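Side-chain contact in thiol peroxidase (Mycobacterium tuberculosis, PDB 1XVQ), which is a homodimeric peroxiredoxin of the Tpx subfamily that probably reduces hydrogen peroxide and organic hydroperoxides with electrons from thioredoxin, protecting the cell against oxidative stress: residues V117-G122 against L127-I132. Sequence-based numbering, arbitrary orientation.
Sequences VTIADG and LLARAI
Thr118 and Leu128 face each other as a single antiparallel bridge, a non-hydrogen-bonded pair with 4.4 Å from CA to CA, flanked by two backbone hydrogen bonds. Ala129 N gives its hydrogen to Val117 O at 2.8 Å. Ile119 N reaches Leu127 O, also at 2.8 Å, and both N-H groups point nearly straight at their acceptors (172° and 177°).

The side chains then sort around this pair of bonds. Val117 turns toward the other segment and sets CG1 against the methyl of Ala131, 3.9 Å from its CB, where strand 131-135 begins. The other methyl of Val117, CG2, lies more loosely beside Leu128 CD2, 4.3 Å away. Thr118 and Leu128 both point away from the opposite backbone, yet their side chains slant across one another, with Thr118 OG1 3.8 Å from Leu128 CD2. That contact does not use the hydroxyl's polarity, which goes to a hydrogen bond with Glu113 OE1 in helix 111-114.

Ile119 lies over the partner's backbone. With CG1 anti to its own carbonyl carbon (chi1 -66°), the longer branch runs back across the peptides: Ile119 CG1 is 3.8 Å from Ala129 CB. Ile119 CG1 also passes 3.5 Å from Leu127 O, the acceptor of the Ile119 N-H. Beyond the two segments, Leu128 packs on Ile51 of strand 47-51 and Ala129 on Leu146 of strand 141-146.

The contact thus ties the loop after helix 111-114 to the lead-in of a strand in the thioredoxin-fold sheet, away from Cys60 and Cys93, the predicted redox cysteines. Its directional bonds are all main-chain, while the side-chain contacts are mostly apolar and, in this largely buried contact, probably help keep water from the two bonds.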
loop_
_atom_site.group_PDB
_atom_site.type_symbol
_atom_site.label_atom_id
_atom_site.label_comp_id
_atom_site.label_asym_id
_atom_site.label_seq_id
_atom_site.Cartn_x
_atom_site.Cartn_y
_atom_site.Cartn_z
ATOM N N VAL A 117 -5.621 7.357 0.401
ATOM C CA VAL A 117 -5.976 6.195 -0.409
ATOM C C VAL A 117 -7.284 5.500 -0.056
ATOM O O VAL A 117 -7.701 4.595 -0.760
ATOM C CB VAL A 117 -4.845 5.099 -0.423
ATOM C CG1 VAL A 117 -3.639 5.568 -1.224
ATOM C CG2 VAL A 117 -4.433 4.757 1.029
ATOM N N THR A 118 -7.960 5.922 0.995
ATOM C CA THR A 118 -9.227 5.274 1.342
ATOM C C THR A 118 -10.228 5.557 0.218
ATOM O O THR A 118 -10.336 6.698 -0.215
ATOM C CB THR A 118 -9.793 5.828 2.661
ATOM O OG1 THR A 118 -8.852 5.582 3.702
ATOM C CG2 THR A 118 -11.119 5.128 3.054
ATOM N N ILE A 119 -10.916 4.519 -0.257
ATOM C CA ILE A 119 -11.929 4.683 -1.319
ATOM C C ILE A 119 -13.143 5.406 -0.732
ATOM O O ILE A 119 -13.641 5.019 0.315
ATOM C CB ILE A 119 -12.334 3.311 -1.883
ATOM C CG1 ILE A 119 -11.133 2.675 -2.594
ATOM C CG2 ILE A 119 -13.556 3.479 -2.842
ATOM C CD1 ILE A 119 -11.252 1.167 -2.785
ATOM N N ALA A 120 -13.630 6.451 -1.421
ATOM C CA ALA A 120 -14.707 7.286 -0.881
ATOM C C ALA A 120 -16.137 6.883 -1.183
ATOM O O ALA A 120 -17.061 7.258 -0.448
ATOM C CB ALA A 120 -14.489 8.761 -1.346
ATOM N N ASP A 121 -16.332 6.155 -2.259
ATOM C CA ASP A 121 -17.693 5.788 -2.617
ATOM C C ASP A 121 -17.759 4.427 -3.267
ATOM O O ASP A 121 -16.745 3.775 -3.465
ATOM C CB ASP A 121 -18.245 6.856 -3.555
ATOM C CG ASP A 121 -17.272 7.206 -4.655
ATOM O OD1 ASP A 121 -16.660 6.275 -5.222
ATOM O OD2 ASP A 121 -17.115 8.412 -4.959
ATOM N N GLY A 122 -18.971 3.984 -3.605
ATOM C CA GLY A 122 -19.106 2.703 -4.256
ATOM C C GLY A 122 -19.103 1.527 -3.295
ATOM O O GLY A 122 -18.966 1.714 -2.086
ATOM N N LEU A 127 -12.395 0.774 2.021
ATOM C CA LEU A 127 -11.221 -0.092 1.798
ATOM C C LEU A 127 -10.178 0.828 1.170
ATOM O O LEU A 127 -10.505 1.930 0.748
ATOM C CB LEU A 127 -11.539 -1.236 0.813
ATOM C CG LEU A 127 -12.662 -2.159 1.304
ATOM C CD1 LEU A 127 -12.985 -3.199 0.246
ATOM C CD2 LEU A 127 -12.225 -2.840 2.604
ATOM N N LEU A 128 -8.919 0.390 1.119
ATOM C CA LEU A 128 -7.868 1.203 0.523
ATOM C C LEU A 128 -7.769 0.910 -0.961
ATOM O O LEU A 128 -7.840 -0.243 -1.363
ATOM C CB LEU A 128 -6.519 0.848 1.144
ATOM C CG LEU A 128 -6.552 0.875 2.666
ATOM C CD1 LEU A 128 -5.082 0.716 3.136
ATOM C CD2 LEU A 128 -7.142 2.228 3.203
ATOM N N ALA A 129 -7.589 1.952 -1.767
ATOM C CA ALA A 129 -7.466 1.742 -3.219
ATOM C C ALA A 129 -6.118 1.124 -3.591
ATOM O O ALA A 129 -5.115 1.290 -2.862
ATOM C CB ALA A 129 -7.622 3.061 -3.952
ATOM N N ARG A 130 -6.084 0.418 -4.725
ATOM C CA ARG A 130 -4.816 -0.169 -5.192
ATOM C C ARG A 130 -3.834 1.002 -5.436
ATOM O O ARG A 130 -4.109 1.934 -6.200
ATOM C CB ARG A 130 -5.009 -0.924 -6.495
ATOM C CG ARG A 130 -3.732 -1.687 -6.909
ATOM C CD ARG A 130 -3.481 -2.915 -6.029
ATOM N NE ARG A 130 -2.242 -3.614 -6.404
ATOM C CZ ARG A 130 -1.051 -3.407 -5.842
ATOM N NH1 ARG A 130 -0.893 -2.516 -4.850
ATOM N NH2 ARG A 130 0.008 -4.084 -6.279
ATOM N N ALA A 131 -2.679 0.950 -4.786
ATOM C CA ALA A 131 -1.734 2.049 -4.900
ATOM C C ALA A 131 -0.364 1.594 -4.450
ATOM O O ALA A 131 -0.223 0.581 -3.769
ATOM C CB ALA A 131 -2.194 3.190 -4.004
ATOM N N ILE A 132 0.632 2.368 -4.844
ATOM C CA ILE A 132 2.003 2.090 -4.464
ATOM C C ILE A 132 2.644 3.370 -3.975
ATOM O O ILE A 132 2.538 4.419 -4.609
ATOM C CB ILE A 132 2.830 1.513 -5.659
ATOM C CG1 ILE A 132 2.439 0.031 -5.881
ATOM C CG2 ILE A 132 4.319 1.611 -5.367
ATOM C CD1 ILE A 132 3.084 -0.635 -7.121
#